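Local coordinates for probable thioesterase (Thermus thermophilus, PDB 1Z54), which probably hydrolyses fatty acyl-CoA thioesters, as a hotdog-fold member of the 4-hydroxybenzoyl-CoA thioesterase family, at residues A[22-25]-A[26-30]; A[33-36]-A[37-40]. All coordinates share one frame; numbering follows the deposited sequence.

Contact 1. Residues A[22-25]-A[26-30]; sequences HSVY and AVYLE
Ala26 sets its methyl against the backbone of the preceding residues, CB lying 3.7 Å from Tyr25 C and a little farther from Ser23 O. Its backbone N donates to water 1, which in turn donates to His22 O at 2.6 Å, so solvent bridges the two groups. The Ala26 methyl also touches Leu59 of strand 52-63. Val27 follows with a weak bond from its N to Val24 O, bent to 128°, while its side chain packs on Ser23 of the second subunit. These residues belong to the N-terminal part of helix 24-39, the long helix that the sheet wraps around in a hotdog fold. Tyr28 also uses Val24 O, its N lying 3.2 Å away in the carbonyl plane, so that one oxygen receives two backbone donors. Above one face of the Tyr28 ring sits Val24 CG1, displaced toward the rim and 3.8 Å from the ring centroid, a CH-pi contact; that methyl gets there by standing anti to the backbone N of Val24 (chi1 172°). The same ring turns an edge toward the face of Tyr25, centroids 5.8 Å apart and planes at 58°, and its OH is hydrogen-bonded to Glu13. Replacing Tyr28 with an alanine would probably leave Val24 CG1 and the face of Tyr25 without their aromatic neighbour and Glu13 without its hydroxyl partner. At Leu29 the N is hydrogen-bonded to Tyr25 O at 2.8 Å, and CG of the same leucine lies 3.2 Å from that oxygen, with CB close by.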
# COMPACT_ATOMS: atom_id res chain seq x y z
N HIS A 22 -1.57 -5.05 -9.97
CA HIS A 22 -1.32 -6.47 -9.73
C HIS A 22 -0.80 -6.83 -8.34
O HIS A 22 -1.01 -7.97 -7.89
CB HIS A 22 -0.40 -7.03 -10.82
CG HIS A 22 0.97 -6.42 -10.84
ND1 HIS A 22 2.04 -6.98 -10.19
CD2 HIS A 22 1.43 -5.29 -11.43
CE1 HIS A 22 3.12 -6.24 -10.39
NE2 HIS A 22 2.77 -5.21 -11.14
N SER A 23 -0.13 -5.91 -7.65
CA SER A 23 0.38 -6.23 -6.32
C SER A 23 -0.76 -6.26 -5.30
O SER A 23 -0.66 -6.90 -4.26
CB SER A 23 1.45 -5.24 -5.85
OG SER A 23 0.91 -3.96 -5.54
N VAL A 24 -1.84 -5.57 -5.62
CA VAL A 24 -2.99 -5.51 -4.72
C VAL A 24 -3.69 -6.87 -4.56
O VAL A 24 -4.21 -7.18 -3.49
CB VAL A 24 -4.00 -4.45 -5.23
CG1 VAL A 24 -5.29 -4.50 -4.43
CG2 VAL A 24 -3.38 -3.07 -5.10
N TYR A 25 -3.67 -7.68 -5.61
CA TYR A 25 -4.33 -8.98 -5.54
C TYR A 25 -3.90 -9.88 -4.38
O TYR A 25 -4.73 -10.57 -3.79
CB TYR A 25 -4.17 -9.70 -6.88
CG TYR A 25 -5.02 -9.09 -7.98
CD1 TYR A 25 -6.24 -9.67 -8.34
CD2 TYR A 25 -4.62 -7.93 -8.65
CE1 TYR A 25 -7.04 -9.11 -9.35
CE2 TYR A 25 -5.41 -7.36 -9.66
CZ TYR A 25 -6.61 -7.96 -10.01
OH TYR A 25 -7.37 -7.42 -11.02
N ALA A 26 -2.62 -9.85 -4.02
CA ALA A 26 -2.16 -10.67 -2.91
C ALA A 26 -2.88 -10.23 -1.63
O ALA A 26 -3.13 -11.03 -0.74
CB ALA A 26 -0.65 -10.56 -2.74
N VAL A 27 -3.18 -8.93 -1.53
CA VAL A 27 -3.87 -8.41 -0.36
C VAL A 27 -5.32 -8.94 -0.36
O VAL A 27 -5.85 -9.31 0.69
CB VAL A 27 -3.86 -6.86 -0.34
CG1 VAL A 27 -4.77 -6.33 0.75
CG2 VAL A 27 -2.42 -6.37 -0.10
N TYR A 28 -5.94 -8.97 -1.54
CA TYR A 28 -7.30 -9.48 -1.68
C TYR A 28 -7.29 -10.96 -1.29
O TYR A 28 -8.21 -11.43 -0.62
CB TYR A 28 -7.78 -9.36 -3.12
CG TYR A 28 -8.08 -7.97 -3.61
CD1 TYR A 28 -8.44 -7.75 -4.95
CD2 TYR A 28 -8.04 -6.86 -2.76
CE1 TYR A 28 -8.74 -6.49 -5.42
CE2 TYR A 28 -8.35 -5.58 -3.23
CZ TYR A 28 -8.70 -5.40 -4.57
OH TYR A 28 -9.05 -4.16 -5.07
N LEU A 29 -6.26 -11.69 -1.70
CA LEU A 29 -6.15 -13.11 -1.35
C LEU A 29 -6.03 -13.27 0.16
O LEU A 29 -6.61 -14.19 0.75
CB LEU A 29 -4.92 -13.74 -2.02
CG LEU A 29 -4.90 -13.80 -3.56
CD1 LEU A 29 -3.80 -14.74 -4.03
CD2 LEU A 29 -6.25 -14.28 -4.07
N GLU A 30 -5.26 -12.39 0.79
CA GLU A 30 -5.06 -12.44 2.23
C GLU A 30 -6.38 -12.17 2.95
O GLU A 30 -6.72 -12.86 3.91
CB GLU A 30 -4.00 -11.41 2.66
CG GLU A 30 -3.78 -11.31 4.18
CD GLU A 30 -2.71 -10.28 4.55
OE1 GLU A 30 -1.58 -10.68 4.92
OE2 GLU A 30 -2.99 -9.07 4.44
O HOH W 1 -0.09 -9.34 -5.91

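Contact 2. Residues A[33-36]-A[37-40]; sequences RVDF and LERA
Arg39 reaches back across Asp35, one turn earlier, and its side chain can be followed outward atom by atom. CB starts 3.4 Å from Asp35 O, the same oxygen that takes a nearly straight hydrogen bond (174°) from Arg39 N. With CG beside the backbone N (chi1 -63°), the chain is led back over this carbonyl, and CG comes within 3.0 Å of Asp35 O. CD then passes the carboxylate, 3.5 Å from Asp35 OD1 and equally near OD2. A bend at chi3 turns the guanidinium toward the acid, where NH2 meets OD2 at 3.4 Å in a salt bridge whose hydrogen bond is weak. OD2 lies at the edge of the guanidinium, near its plane, although the two flat groups are inclined by 44°. Each end has another partner in strand 3-8: Asp35 OD2 is hydrogen-bonded to Thr5 OG1, and Arg39 NH2 makes a weak hydrogen bond to Val4 O. The i to i+4 pair thus joins the last turns of helix 24-39 to an outermost strand of the hotdog sheet within this chain. Glu38 puts a second acid near Asp35, its OE2 4.4 Å from Asp35 OD1, and the nearby arginine probably eases the repulsion between the two acids. Leu37 packs CB and CG against Arg33 O, to which its N is also hydrogen-bonded, and the leucine side chain touches Phe54 and Leu126. Phe36 offers its backbone O to Ala40 N at 3.0 Å, carrying the bonding pattern past the final helical residue.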
# COMPACT_ATOMS: atom_id res chain seq x y z
N ARG A 33 -8.42 -15.24 2.61
CA ARG A 33 -7.85 -16.30 3.44
C ARG A 33 -8.24 -16.06 4.91
O ARG A 33 -8.68 -16.98 5.62
CB ARG A 33 -6.32 -16.31 3.29
CG ARG A 33 -5.60 -17.31 4.18
CD ARG A 33 -4.11 -17.48 3.86
NE ARG A 33 -3.28 -16.28 4.02
CZ ARG A 33 -2.96 -15.44 3.04
NH1 ARG A 33 -3.41 -15.64 1.81
NH2 ARG A 33 -2.16 -14.40 3.28
N VAL A 34 -8.10 -14.82 5.36
CA VAL A 34 -8.42 -14.43 6.73
C VAL A 34 -9.91 -14.67 7.04
O VAL A 34 -10.28 -15.13 8.13
CB VAL A 34 -8.06 -12.94 6.96
CG1 VAL A 34 -8.81 -12.39 8.15
CG2 VAL A 34 -6.54 -12.82 7.17
N ASP A 35 -10.77 -14.33 6.08
CA ASP A 35 -12.21 -14.50 6.23
C ASP A 35 -12.52 -16.01 6.32
O ASP A 35 -13.33 -16.44 7.14
CB ASP A 35 -12.90 -13.86 5.03
CG ASP A 35 -14.42 -13.88 5.14
OD1 ASP A 35 -14.95 -13.65 6.24
OD2 ASP A 35 -15.08 -14.09 4.10
N PHE A 36 -11.85 -16.79 5.48
CA PHE A 36 -12.02 -18.25 5.45
C PHE A 36 -11.70 -18.82 6.84
O PHE A 36 -12.51 -19.55 7.43
CB PHE A 36 -11.08 -18.83 4.39
CG PHE A 36 -11.09 -20.34 4.30
CD1 PHE A 36 -10.36 -21.11 5.18
CD2 PHE A 36 -11.80 -20.98 3.28
CE1 PHE A 36 -10.32 -22.50 5.06
CE2 PHE A 36 -11.77 -22.37 3.14
CZ PHE A 36 -11.03 -23.13 4.03
N LEU A 37 -10.52 -18.48 7.35
CA LEU A 37 -10.09 -18.94 8.66
C LEU A 37 -11.05 -18.51 9.77
O LEU A 37 -11.33 -19.28 10.68
CB LEU A 37 -8.69 -18.42 8.96
CG LEU A 37 -7.56 -19.16 8.23
CD1 LEU A 37 -6.26 -18.41 8.43
CD2 LEU A 37 -7.44 -20.58 8.78
N GLU A 38 -11.54 -17.27 9.70
CA GLU A 38 -12.47 -16.81 10.72
C GLU A 38 -13.76 -17.64 10.66
O GLU A 38 -14.18 -18.22 11.66
CB GLU A 38 -12.77 -15.32 10.52
CG GLU A 38 -13.89 -14.76 11.39
CD GLU A 38 -13.94 -13.24 11.37
OE1 GLU A 38 -13.27 -12.60 12.21
OE2 GLU A 38 -14.65 -12.67 10.50
N ARG A 39 -14.37 -17.71 9.48
CA ARG A 39 -15.60 -18.46 9.29
C ARG A 39 -15.48 -19.90 9.78
O ARG A 39 -16.47 -20.50 10.20
CB ARG A 39 -16.00 -18.42 7.81
CG ARG A 39 -16.31 -17.02 7.34
CD ARG A 39 -16.34 -16.89 5.83
NE ARG A 39 -17.47 -17.58 5.21
CZ ARG A 39 -17.80 -17.44 3.92
NH1 ARG A 39 -18.84 -18.10 3.42
NH2 ARG A 39 -17.08 -16.64 3.14
N ALA A 40 -14.27 -20.44 9.74
CA ALA A 40 -14.03 -21.80 10.20
C ALA A 40 -13.86 -21.86 11.71
O ALA A 40 -13.58 -22.91 12.27
CB ALA A 40 -12.79 -22.36 9.52

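Along the chain from the N terminus, strand 3-8 comes first, then a loop leads to residues 22-25, where contact 1 opens in the N-terminal part of helix 24-39. Contact 2 follows in series toward the far end of the same helix, with centres about 16 Å apart and on opposite sides of the chain's centre. Neither closes a long loop: each spans consecutive turns, and the two neither nest nor cross. Strand 52-63 touches side chains of both, and both meet two neighbouring subunits. Contact 1 also meets the loop before the helix, and contact 2 ties the helix's end to strand 3-8 and helix 120-129. Local i to i+4 pairings can thus serve different surroundings along a single helix.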